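Local coordinates for protein carboxyl esterase NP (PDB 4CCW) that catalyses the hydrolysis of carboxylic esters to an alcohol and a carboxylate, at residues H254-S257 and D262-A265; H134-L139 and E156-F161; S148-S153 and E285-F290; L57-G62 and A75-K80. All blocks are in the same frame, centred on the assembly; numbering follows the deposited sequence.

Contact 1. Residues H254-S257 and D262-A265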
loop_
_atom_site.group_PDB
_atom_site.type_symbol
_atom_site.label_atom_id
_atom_site.label_comp_id
_atom_site.label_asym_id
_atom_site.label_seq_id
_atom_site.Cartn_x
_atom_site.Cartn_y
_atom_site.Cartn_z
ATOM N N HIS A 254 -4.348 -13.081 -15.623
ATOM C CA HIS A 254 -4.568 -14.470 -16.029
ATOM C C HIS A 254 -4.343 -15.384 -14.859
ATOM O O HIS A 254 -5.211 -16.197 -14.532
ATOM C CB HIS A 254 -3.679 -14.862 -17.214
ATOM C CG HIS A 254 -3.640 -16.349 -17.461
ATOM N ND1 HIS A 254 -2.718 -17.143 -16.905
ATOM C CD2 HIS A 254 -4.485 -17.175 -18.188
ATOM C CE1 HIS A 254 -2.943 -18.421 -17.271
ATOM N NE2 HIS A 254 -4.025 -18.441 -18.048
ATOM N N ARG A 255 -3.209 -15.237 -14.169
ATOM C CA ARG A 255 -2.929 -16.154 -13.068
ATOM C C ARG A 255 -3.939 -15.977 -11.918
ATOM O O ARG A 255 -4.484 -16.962 -11.406
ATOM C CB ARG A 255 -1.470 -16.021 -12.564
ATOM C CG ARG A 255 -1.165 -17.046 -11.471
ATOM C CD ARG A 255 0.314 -17.332 -11.277
ATOM N NE ARG A 255 0.431 -18.437 -10.317
ATOM C CZ ARG A 255 0.681 -18.307 -9.009
ATOM N NH1 ARG A 255 0.908 -17.109 -8.455
ATOM N NH2 ARG A 255 0.743 -19.390 -8.250
ATOM N N ALA A 256 -4.220 -14.727 -11.546
ATOM C CA ALA A 256 -5.151 -14.444 -10.462
ATOM C C ALA A 256 -6.533 -15.057 -10.750
ATOM O O ALA A 256 -7.138 -15.732 -9.897
ATOM C CB ALA A 256 -5.253 -12.934 -10.255
ATOM N N SER A 257 -7.008 -14.832 -11.972
ATOM C CA SER A 257 -8.330 -15.302 -12.391
ATOM C C SER A 257 -8.402 -16.813 -12.508
ATOM O O SER A 257 -9.481 -17.367 -12.385
ATOM C CB SER A 257 -8.731 -14.670 -13.722
ATOM O OG SER A 257 -8.770 -13.256 -13.618
ATOM N N ASP A 262 -13.029 -16.216 -5.663
ATOM C CA ASP A 262 -14.037 -15.174 -5.649
ATOM C C ASP A 262 -13.293 -13.914 -6.018
ATOM O O ASP A 262 -12.783 -13.212 -5.143
ATOM C CB ASP A 262 -14.697 -15.093 -4.262
ATOM C CG ASP A 262 -15.899 -14.161 -4.216
ATOM O OD1 ASP A 262 -16.103 -13.355 -5.151
ATOM O OD2 ASP A 262 -16.654 -14.237 -3.221
ATOM N N ILE A 263 -13.202 -13.657 -7.326
ATOM C CA ILE A 263 -12.392 -12.546 -7.839
ATOM C C ILE A 263 -13.137 -11.753 -8.917
ATOM O O ILE A 263 -13.879 -12.331 -9.722
ATOM C CB ILE A 263 -11.008 -13.032 -8.363
ATOM C CG1 ILE A 263 -10.037 -11.860 -8.492
ATOM C CG2 ILE A 263 -11.115 -13.772 -9.696
ATOM C CD1 ILE A 263 -8.576 -12.267 -8.472
ATOM N N GLU A 264 -12.980 -10.432 -8.873
ATOM C CA GLU A 264 -13.368 -9.553 -9.962
ATOM C C GLU A 264 -12.062 -8.859 -10.330
ATOM O O GLU A 264 -11.497 -8.125 -9.527
ATOM C CB GLU A 264 -14.468 -8.561 -9.519
ATOM C CG GLU A 264 -15.757 -9.237 -9.028
ATOM C CD GLU A 264 -16.907 -8.263 -8.768
ATOM O OE1 GLU A 264 -16.779 -7.057 -9.049
ATOM O OE2 GLU A 264 -17.967 -8.711 -8.290
ATOM N N ALA A 265 -11.545 -9.143 -11.520
ATOM C CA ALA A 265 -10.244 -8.614 -11.907
ATOM C C ALA A 265 -10.346 -7.878 -13.228
ATOM O O ALA A 265 -11.074 -8.308 -14.117
ATOM C CB ALA A 265 -9.211 -9.741 -11.993
#

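Contact 2. Residues H134-L139 and E156-F161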
loop_
_atom_site.group_PDB
_atom_site.type_symbol
_atom_site.label_atom_id
_atom_site.label_comp_id
_atom_site.label_asym_id
_atom_site.label_seq_id
_atom_site.Cartn_x
_atom_site.Cartn_y
_atom_site.Cartn_z
ATOM N N HIS A 134 0.631 -7.202 1.356
ATOM C CA HIS A 134 0.202 -7.301 2.758
ATOM C C HIS A 134 -1.251 -7.686 2.843
ATOM O O HIS A 134 -1.635 -8.539 3.644
ATOM C CB HIS A 134 0.449 -5.980 3.494
ATOM C CG HIS A 134 1.865 -5.805 3.976
ATOM N ND1 HIS A 134 2.223 -5.987 5.259
ATOM C CD2 HIS A 134 3.023 -5.433 3.291
ATOM C CE1 HIS A 134 3.545 -5.765 5.397
ATOM N NE2 HIS A 134 4.036 -5.416 4.191
ATOM N N THR A 135 -2.082 -7.074 2.010
ATOM C CA THR A 135 -3.516 -7.363 2.023
ATOM C C THR A 135 -3.788 -8.826 1.676
ATOM O O THR A 135 -4.538 -9.498 2.394
ATOM C CB THR A 135 -4.319 -6.407 1.106
ATOM O OG1 THR A 135 -4.227 -5.074 1.633
ATOM C CG2 THR A 135 -5.807 -6.808 1.071
ATOM N N MET A 136 -3.169 -9.328 0.613
ATOM C CA MET A 136 -3.382 -10.709 0.208
ATOM C C MET A 136 -2.883 -11.654 1.309
ATOM O O MET A 136 -3.557 -12.616 1.660
ATOM C CB MET A 136 -2.682 -11.016 -1.126
ATOM C CG MET A 136 -2.958 -12.414 -1.658
ATOM S SD MET A 136 -4.679 -12.561 -2.154
ATOM C CE MET A 136 -4.601 -12.130 -3.859
ATOM N N ASN A 137 -1.716 -11.356 1.863
ATOM C CA ASN A 137 -1.148 -12.204 2.902
ATOM C C ASN A 137 -2.112 -12.284 4.106
ATOM O O ASN A 137 -2.333 -13.363 4.690
ATOM C CB ASN A 137 0.237 -11.673 3.320
ATOM C CG ASN A 137 0.916 -12.548 4.369
ATOM O OD1 ASN A 137 1.234 -13.715 4.124
ATOM N ND2 ASN A 137 1.164 -11.972 5.532
ATOM N N PHE A 138 -2.716 -11.147 4.441
ATOM C CA PHE A 138 -3.603 -11.057 5.618
ATOM C C PHE A 138 -4.928 -11.781 5.402
ATOM O O PHE A 138 -5.389 -12.528 6.274
ATOM C CB PHE A 138 -3.833 -9.592 6.010
ATOM C CG PHE A 138 -4.572 -9.406 7.315
ATOM C CD1 PHE A 138 -3.926 -9.613 8.533
ATOM C CD2 PHE A 138 -5.895 -8.994 7.326
ATOM C CE1 PHE A 138 -4.596 -9.416 9.739
ATOM C CE2 PHE A 138 -6.572 -8.797 8.519
ATOM C CZ PHE A 138 -5.920 -9.007 9.727
ATOM N N LEU A 139 -5.552 -11.554 4.255
ATOM C CA LEU A 139 -6.847 -12.181 3.992
ATOM C C LEU A 139 -6.721 -13.704 3.878
ATOM O O LEU A 139 -7.664 -14.417 4.210
ATOM C CB LEU A 139 -7.544 -11.552 2.769
ATOM C CG LEU A 139 -6.970 -11.811 1.371
ATOM C CD1 LEU A 139 -7.577 -13.076 0.770
ATOM C CD2 LEU A 139 -7.214 -10.611 0.452
ATOM N N GLU A 156 4.468 -8.158 -6.459
ATOM C CA GLU A 156 4.466 -9.591 -6.760
ATOM C C GLU A 156 3.081 -10.199 -6.551
ATOM O O GLU A 156 2.166 -9.801 -7.260
ATOM C CB GLU A 156 5.631 -10.298 -6.039
ATOM C CG GLU A 156 6.950 -9.909 -6.691
ATOM C CD GLU A 156 8.078 -10.903 -6.410
ATOM O OE1 GLU A 156 7.995 -11.671 -5.434
ATOM O OE2 GLU A 156 9.033 -10.913 -7.193
ATOM N N THR A 157 2.922 -11.095 -5.578
ATOM C CA THR A 157 1.605 -11.697 -5.240
ATOM C C THR A 157 1.154 -12.750 -6.267
ATOM O O THR A 157 1.046 -13.931 -5.934
ATOM C CB THR A 157 0.515 -10.610 -5.007
ATOM O OG1 THR A 157 0.979 -9.697 -4.002
ATOM C CG2 THR A 157 -0.846 -11.241 -4.554
ATOM N N PHE A 158 0.901 -12.323 -7.506
ATOM C CA PHE A 158 0.549 -13.265 -8.576
ATOM C C PHE A 158 1.719 -13.644 -9.478
ATOM O O PHE A 158 1.836 -14.794 -9.898
ATOM C CB PHE A 158 -0.645 -12.740 -9.386
ATOM C CG PHE A 158 -1.826 -12.417 -8.533
ATOM C CD1 PHE A 158 -2.596 -13.437 -7.964
ATOM C CD2 PHE A 158 -2.141 -11.097 -8.241
ATOM C CE1 PHE A 158 -3.667 -13.143 -7.141
ATOM C CE2 PHE A 158 -3.226 -10.795 -7.438
ATOM C CZ PHE A 158 -3.986 -11.818 -6.881
ATOM N N LEU A 159 2.592 -12.684 -9.764
ATOM C CA LEU A 159 3.753 -12.902 -10.624
ATOM C C LEU A 159 4.975 -12.318 -9.951
ATOM O O LEU A 159 4.829 -11.374 -9.175
ATOM C CB LEU A 159 3.600 -12.164 -11.957
ATOM C CG LEU A 159 2.526 -12.601 -12.946
ATOM C CD1 LEU A 159 2.674 -11.740 -14.194
ATOM C CD2 LEU A 159 2.672 -14.083 -13.274
ATOM N N PRO A 160 6.178 -12.844 -10.268
ATOM C CA PRO A 160 7.392 -12.200 -9.755
ATOM C C PRO A 160 7.659 -10.894 -10.476
ATOM O O PRO A 160 7.152 -10.693 -11.583
ATOM C CB PRO A 160 8.504 -13.194 -10.081
ATOM C CG PRO A 160 7.966 -14.084 -11.137
ATOM C CD PRO A 160 6.468 -14.058 -11.065
ATOM N N PHE A 161 8.442 -10.013 -9.856
ATOM C CA PHE A 161 8.810 -8.751 -10.478
ATOM C C PHE A 161 9.574 -8.971 -11.764
ATOM O O PHE A 161 10.383 -9.907 -11.877
ATOM C CB PHE A 161 9.768 -7.950 -9.577
ATOM C CG PHE A 161 9.138 -7.375 -8.347
ATOM C CD1 PHE A 161 7.996 -6.578 -8.416
ATOM C CD2 PHE A 161 9.753 -7.566 -7.102
ATOM C CE1 PHE A 161 7.461 -6.006 -7.264
ATOM C CE2 PHE A 161 9.211 -7.011 -5.949
ATOM C CZ PHE A 161 8.062 -6.227 -6.032
#

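Contact 3. Residues S148-S153 and E285-F290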
loop_
_atom_site.group_PDB
_atom_site.type_symbol
_atom_site.label_atom_id
_atom_site.label_comp_id
_atom_site.label_asym_id
_atom_site.label_seq_id
_atom_site.Cartn_x
_atom_site.Cartn_y
_atom_site.Cartn_z
ATOM N N SER A 148 -14.065 -7.803 2.558
ATOM C CA SER A 148 -13.672 -7.930 1.154
ATOM C C SER A 148 -12.446 -7.049 0.970
ATOM O O SER A 148 -12.163 -6.207 1.819
ATOM C CB SER A 148 -14.811 -7.542 0.202
ATOM O OG SER A 148 -14.974 -6.138 0.118
ATOM N N ALA A 149 -11.720 -7.252 -0.127
ATOM C CA ALA A 149 -10.433 -6.592 -0.334
ATOM C C ALA A 149 -10.281 -6.157 -1.777
ATOM O O ALA A 149 -10.647 -6.899 -2.689
ATOM C CB ALA A 149 -9.306 -7.527 0.063
ATOM N N ALA A 150 -9.775 -4.936 -1.962
ATOM C CA ALA A 150 -9.403 -4.409 -3.262
ATOM C C ALA A 150 -7.888 -4.379 -3.278
ATOM O O ALA A 150 -7.250 -3.738 -2.422
ATOM C CB ALA A 150 -9.972 -3.011 -3.468
ATOM N N ILE A 151 -7.322 -5.103 -4.232
ATOM C CA ILE A 151 -5.873 -5.264 -4.327
ATOM C C ILE A 151 -5.474 -4.569 -5.606
ATOM O O ILE A 151 -5.909 -4.957 -6.688
ATOM C CB ILE A 151 -5.483 -6.764 -4.298
ATOM C CG1 ILE A 151 -5.811 -7.355 -2.917
ATOM C CG2 ILE A 151 -4.017 -6.969 -4.665
ATOM C CD1 ILE A 151 -5.663 -8.865 -2.818
ATOM N N LEU A 152 -4.677 -3.507 -5.469
ATOM C CA LEU A 152 -4.331 -2.656 -6.603
ATOM C C LEU A 152 -2.865 -2.828 -6.940
ATOM O O LEU A 152 -2.019 -2.597 -6.074
ATOM C CB LEU A 152 -4.601 -1.174 -6.268
ATOM C CG LEU A 152 -6.033 -0.595 -6.286
ATOM C CD1 LEU A 152 -7.132 -1.541 -5.828
ATOM C CD2 LEU A 152 -6.096 0.697 -5.478
ATOM N N SER A 153 -2.554 -3.207 -8.184
ATOM C CA SER A 153 -1.151 -3.257 -8.630
ATOM C C SER A 153 -0.239 -3.899 -7.556
ATOM O O SER A 153 0.758 -3.297 -7.149
ATOM C CB SER A 153 -0.637 -1.841 -8.909
ATOM O OG SER A 153 -1.484 -1.168 -9.827
ATOM N N GLU A 285 -14.797 5.180 -7.771
ATOM C CA GLU A 285 -16.143 4.614 -7.984
ATOM C C GLU A 285 -16.115 3.092 -8.081
ATOM O O GLU A 285 -17.002 2.408 -7.548
ATOM C CB GLU A 285 -16.794 5.194 -9.251
ATOM C CG GLU A 285 -18.229 4.725 -9.506
ATOM C CD GLU A 285 -18.347 3.339 -10.148
ATOM O OE1 GLU A 285 -17.408 2.888 -10.831
ATOM O OE2 GLU A 285 -19.413 2.696 -9.985
ATOM N N ARG A 286 -15.109 2.572 -8.780
ATOM C CA ARG A 286 -15.003 1.137 -9.027
ATOM C C ARG A 286 -14.877 0.374 -7.714
ATOM O O ARG A 286 -15.535 -0.633 -7.519
ATOM C CB ARG A 286 -13.816 0.825 -9.952
ATOM C CG ARG A 286 -13.617 -0.661 -10.248
ATOM C CD ARG A 286 -14.785 -1.221 -11.042
ATOM N NE ARG A 286 -14.813 -2.683 -11.187
ATOM C CZ ARG A 286 -15.558 -3.512 -10.447
ATOM N NH1 ARG A 286 -16.325 -3.043 -9.465
ATOM N NH2 ARG A 286 -15.536 -4.821 -10.686
ATOM N N VAL A 287 -14.015 0.861 -6.829
ATOM C CA VAL A 287 -13.820 0.234 -5.523
ATOM C C VAL A 287 -15.091 0.329 -4.685
ATOM O O VAL A 287 -15.518 -0.653 -4.062
ATOM C CB VAL A 287 -12.620 0.849 -4.774
ATOM C CG1 VAL A 287 -12.635 0.428 -3.309
ATOM C CG2 VAL A 287 -11.308 0.446 -5.435
ATOM N N MET A 288 -15.715 1.504 -4.683
ATOM C CA MET A 288 -16.963 1.675 -3.952
ATOM C C MET A 288 -18.047 0.714 -4.421
ATOM O O MET A 288 -18.739 0.106 -3.605
ATOM C CB MET A 288 -17.471 3.105 -4.051
ATOM C CG MET A 288 -18.027 3.575 -2.727
ATOM S SD MET A 288 -16.654 4.142 -1.711
ATOM C CE MET A 288 -16.703 5.842 -2.267
ATOM N N ARG A 289 -18.172 0.580 -5.738
ATOM C CA ARG A 289 -19.178 -0.285 -6.345
ATOM C C ARG A 289 -18.984 -1.726 -5.894
ATOM O O ARG A 289 -19.957 -2.420 -5.581
ATOM C CB ARG A 289 -19.088 -0.193 -7.869
ATOM C CG ARG A 289 -20.239 -0.826 -8.627
ATOM C CD ARG A 289 -20.135 -0.455 -10.100
ATOM N NE ARG A 289 -19.256 -1.355 -10.849
ATOM C CZ ARG A 289 -18.416 -0.979 -11.812
ATOM N NH1 ARG A 289 -18.278 0.298 -12.140
ATOM N NH2 ARG A 289 -17.682 -1.889 -12.438
ATOM N N PHE A 290 -17.720 -2.154 -5.851
ATOM C CA PHE A 290 -17.362 -3.489 -5.394
ATOM C C PHE A 290 -17.738 -3.739 -3.931
ATOM O O PHE A 290 -18.275 -4.797 -3.599
ATOM C CB PHE A 290 -15.867 -3.741 -5.607
ATOM C CG PHE A 290 -15.397 -5.062 -5.069
ATOM C CD1 PHE A 290 -15.682 -6.242 -5.748
ATOM C CD2 PHE A 290 -14.677 -5.128 -3.882
ATOM C CE1 PHE A 290 -15.257 -7.467 -5.254
ATOM C CE2 PHE A 290 -14.256 -6.356 -3.381
ATOM C CZ PHE A 290 -14.547 -7.522 -4.068
#

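Contact 4. Residues L57-G62 and A75-K80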
loop_
_atom_site.group_PDB
_atom_site.type_symbol
_atom_site.label_atom_id
_atom_site.label_comp_id
_atom_site.label_asym_id
_atom_site.label_seq_id
_atom_site.Cartn_x
_atom_site.Cartn_y
_atom_site.Cartn_z
ATOM N N LEU A 57 -12.743 0.870 7.073
ATOM C CA LEU A 57 -11.970 0.599 5.861
ATOM C C LEU A 57 -10.498 0.841 6.142
ATOM O O LEU A 57 -10.125 1.893 6.674
ATOM C CB LEU A 57 -12.442 1.486 4.696
ATOM C CG LEU A 57 -11.543 1.600 3.453
ATOM C CD1 LEU A 57 -11.471 0.284 2.669
ATOM C CD2 LEU A 57 -12.035 2.719 2.549
ATOM N N VAL A 58 -9.656 -0.130 5.789
ATOM C CA VAL A 58 -8.227 -0.000 6.047
ATOM C C VAL A 58 -7.471 0.147 4.713
ATOM O O VAL A 58 -7.692 -0.621 3.774
ATOM C CB VAL A 58 -7.673 -1.181 6.882
ATOM C CG1 VAL A 58 -6.152 -1.105 6.992
ATOM C CG2 VAL A 58 -8.279 -1.200 8.281
ATOM N N LEU A 59 -6.597 1.148 4.654
ATOM C CA LEU A 59 -5.775 1.425 3.484
ATOM C C LEU A 59 -4.307 1.121 3.775
ATOM O O LEU A 59 -3.767 1.505 4.818
ATOM C CB LEU A 59 -5.914 2.893 3.059
ATOM C CG LEU A 59 -7.323 3.491 2.937
ATOM C CD1 LEU A 59 -7.260 4.971 2.602
ATOM C CD2 LEU A 59 -8.155 2.740 1.914
ATOM N N LEU A 60 -3.671 0.434 2.833
ATOM C CA LEU A 60 -2.270 0.082 2.943
ATOM C C LEU A 60 -1.580 0.545 1.651
ATOM O O LEU A 60 -1.816 0.001 0.577
ATOM C CB LEU A 60 -2.097 -1.425 3.178
ATOM C CG LEU A 60 -2.534 -1.990 4.541
ATOM C CD1 LEU A 60 -2.535 -3.515 4.495
ATOM C CD2 LEU A 60 -1.664 -1.479 5.688
ATOM N N HIS A 61 -0.751 1.576 1.802
ATOM C CA HIS A 61 -0.083 2.298 0.705
ATOM C C HIS A 61 0.948 1.489 -0.064
ATOM O O HIS A 61 1.366 0.406 0.371
ATOM C CB HIS A 61 0.629 3.484 1.328
ATOM C CG HIS A 61 1.640 3.075 2.372
ATOM N ND1 HIS A 61 2.881 2.691 2.054
ATOM C CD2 HIS A 61 1.534 2.958 3.763
ATOM C CE1 HIS A 61 3.553 2.355 3.176
ATOM N NE2 HIS A 61 2.730 2.522 4.219
ATOM N N GLY A 62 1.409 2.038 -1.191
ATOM C CA GLY A 62 2.497 1.422 -1.974
ATOM C C GLY A 62 3.865 1.653 -1.357
ATOM O O GLY A 62 4.028 2.556 -0.539
ATOM N N ALA A 75 -11.457 11.606 -0.099
ATOM C CA ALA A 75 -12.737 12.344 0.000
ATOM C C ALA A 75 -13.936 11.460 -0.355
ATOM O O ALA A 75 -14.954 11.477 0.348
ATOM C CB ALA A 75 -12.719 13.593 -0.867
ATOM N N ASP A 76 -13.805 10.689 -1.435
ATOM C CA ASP A 76 -14.841 9.737 -1.862
ATOM C C ASP A 76 -14.969 8.560 -0.886
ATOM O O ASP A 76 -16.063 8.274 -0.402
ATOM C CB ASP A 76 -14.559 9.199 -3.272
ATOM C CG ASP A 76 -15.014 10.141 -4.385
ATOM O OD1 ASP A 76 -15.775 11.103 -4.128
ATOM O OD2 ASP A 76 -14.609 9.900 -5.543
ATOM N N TRP A 77 -13.861 7.874 -0.594
ATOM C CA TRP A 77 -13.940 6.684 0.260
ATOM C C TRP A 77 -14.352 7.018 1.661
ATOM O O TRP A 77 -15.130 6.279 2.267
ATOM C CB TRP A 77 -12.641 5.869 0.247
ATOM C CG TRP A 77 -12.321 5.270 -1.097
ATOM C CD1 TRP A 77 -13.196 5.030 -2.152
ATOM C CD2 TRP A 77 -11.013 4.805 -1.580
ATOM N NE1 TRP A 77 -12.540 4.474 -3.218
ATOM C CE2 TRP A 77 -11.233 4.310 -2.945
ATOM C CE3 TRP A 77 -9.732 4.759 -1.043
ATOM C CZ2 TRP A 77 -10.205 3.793 -3.717
ATOM C CZ3 TRP A 77 -8.697 4.222 -1.829
ATOM C CH2 TRP A 77 -8.932 3.756 -3.135
ATOM N N SER A 78 -13.880 8.160 2.160
ATOM C CA SER A 78 -14.165 8.616 3.526
ATOM C C SER A 78 -15.621 9.028 3.737
ATOM O O SER A 78 -16.105 9.053 4.871
ATOM C CB SER A 78 -13.257 9.788 3.891
ATOM O OG SER A 78 -13.063 9.853 5.281
ATOM N N SER A 79 -16.322 9.362 2.652
ATOM C CA SER A 79 -17.726 9.761 2.772
ATOM C C SER A 79 -18.602 8.627 3.302
ATOM O O SER A 79 -19.597 8.877 3.979
ATOM C CB SER A 79 -18.275 10.304 1.444
ATOM O OG SER A 79 -18.387 9.288 0.464
ATOM N N LYS A 80 -18.219 7.386 3.012
ATOM C CA LYS A 80 -19.042 6.228 3.362
ATOM C C LYS A 80 -18.438 5.333 4.449
ATOM O O LYS A 80 -19.163 4.606 5.131
ATOM C CB LYS A 80 -19.349 5.397 2.110
ATOM C CG LYS A 80 -20.175 6.127 1.056
ATOM C CD LYS A 80 -20.389 5.277 -0.194
ATOM C CE LYS A 80 -21.217 4.035 0.107
ATOM N NZ LYS A 80 -20.801 2.908 -0.772
#

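Contact 1. Residues H254-S257 and D262-A265
Ala256 and Ile263 form the close-packed part of this contact: the methyl CB of Ala256 lies 3.8 Å from CD1 of Ile263, with the carbonyl O of Ala256 next nearest, at 4.0 Å from that same CD1. The reach of the isoleucine comes from its longer branch. CG1 stands anti to the backbone N (chi1 -163°) and chi2 is again extended (158°), which carries CD1 outward from the strand to the helix. The short branch does less, CG2 coming only to 4.2 Å from CA of Ser257. The two residues belong to a beta-alpha-beta unit of the alpha/beta hydrolase fold, in which helix 249-259 links strand 236-241 to the parallel strand 263-268. On the inner side Ala256 and Ala265 both also rest on Leu238 of strand 236-241. Looser packing is found on the flank of Ser257, which is exposed. Its OG is 3.9 Å from CB of Ala265, a van der Waals approach; the hydroxyl is hydrogen-bonded to O of Leu253, one helical turn earlier. No hydrogen bond crosses between 254-257 and 262-265, and Glu264, between the two inward-facing strand residues, points its CB away from the helix.

Contact 2. Residues H134-L139 and E156-F161
Met136 meets Thr157 with the first half of its side chain and Phe158 with the second. CG of Met136 lies 3.8 Å from the methyl CG2 of Thr157, and CB of Met136 is 3.9 Å from that methyl. CG of the methionine is anti to its backbone N (chi1 -175°), and the bend at chi2 and chi3 brings the thioether end toward the Phe158 ring, the two side chains crossing at about a right angle. CE approaches the ring obliquely near CZ; the modelled separation is too short to be trusted, so only the neighbourhood of the two groups is secure. Thr157 CG2 also sits 3.7 Å above one face of the Phe158 ring, offset toward its rim, so the methyl touches both side chains. The threonine hydroxyl is held by O of Ala155. Further along, the loop is braced by Phe161 N, which donates to Glu156 OE2 at 2.9 Å on the anti side of the carboxylate, while CG of Glu156 lies over the centre of the Phe161 ring. The contact packs helix 130-141, which follows the probable nucleophile elbow (GxSxG pattern, Ser129), against the loop after strand 146-152, as in alpha/beta hydrolases.

Contact 3. Residues S148-S153 and E285-F290
OG of Ser148 is hydrogen-bonded to ND1 of His124 and also lies 3.6 Å from CE2 of Phe290. The same CE2 is 3.7 Å from O of Ala149, so one corner of the phenyl group sits against two oxygens of strand 148-152. Both approach the ring obliquely. Phe290 gets there because CG is anti to the backbone N (chi1 176°), sending the ring from the helix to the start of the strand segment, and the ring also packs on Leu237 of strand 236-241. One turn earlier, CG2 of Val287 faces CB of Ala150 at 4.2 Å. The order of the pairs, Ser148 with Phe290 and Ala150 with Val287, agrees with the near-antiparallel course of the segment axes, at 156°. Helix 280-291 thus packs on the central, largely parallel sheet of the alpha/beta hydrolase fold, at strand 146-152. Were Phe290 an alanine, a gap would probably open beside Ser148 and Ala149, and Leu237 would lose its aromatic neighbour. On the exposed side of the helix Arg289 NH1 forms a salt bridge with Glu285 OE1 at 3.0 Å; the buried guanidinium of Arg286 makes salt bridges with Glu266 (NE) and Glu264 (NH2). With charges paired within the helix or with Glu264 and Glu266, no hydrogen bond or salt bridge joins strand and helix: the contact rests on van der Waals packing of the phenyl ring beside two oxygens, plus one methyl pair.

Contact 4. Residues L57-G62 and A75-K80
The indole of Trp77 is met obliquely by two leucine methyls. CD2 of Leu59 lies 3.9 Å from CE3 and 4.1 Å from CZ3, on the six-membered ring, whereas CD2 of Leu57 touches the root of the side chain, 3.9 Å from CB of Trp77. CG of Trp77 lies anti to its carbonyl carbon (chi1 -65°), and with the turn about chi2 the six-membered ring comes to lie beside Leu59. Its rotation is further fixed by NE1, hydrogen-bonded to O of Asn284. A second flat group, the imidazole of His61, makes no contact with 75-80 but shapes the chain after the strand: ND1 donates to Gly62 O at 2.8 Å, nearly straight (177°) and in the ring plane, the donor standing above the carbonyl plane of Gly62, 48° out of it. NE2 of the same ring is bonded to N of Ile88. Beyond Gly62 follow Ala63, Leu64 and Phe65, which line the ligand pocket. The contact belongs to the beta-alpha-beta unit of strand 56-60, helix 74-80 and strand 82-86, with Trp77 also packed on Ile126 of strand 123-128 and on Val287 and Met288 of helix 280-291.

Contacts 1, 3 and 4 pack helices against one central sheet, and neighbouring contacts touch directly. Contacts 3 and 4, with centres about 10 Å apart, meet where Val287 CG2 lies 3.9 Å from Trp77 CZ2. Contact 3 reaches contact 1 through the salt bridge of Glu264 OE1 with Arg286 NH2 (3.0 Å), and contact 2 through Thr135 CG2 and Ala149 CB, 3.7 Å apart. Contacts 1 and 2 share a probable hydrogen bond, Arg255 NH1 to Phe158 O, at 2.9 Å. Toward the active site, the Thr157 side chain is about 10 Å from that of His273, the probable proton acceptor, and about 12 Å from the bound (2-hydroxyethoxy)acetic acid; Ser153 OG is hydrogen-bonded to O of His273.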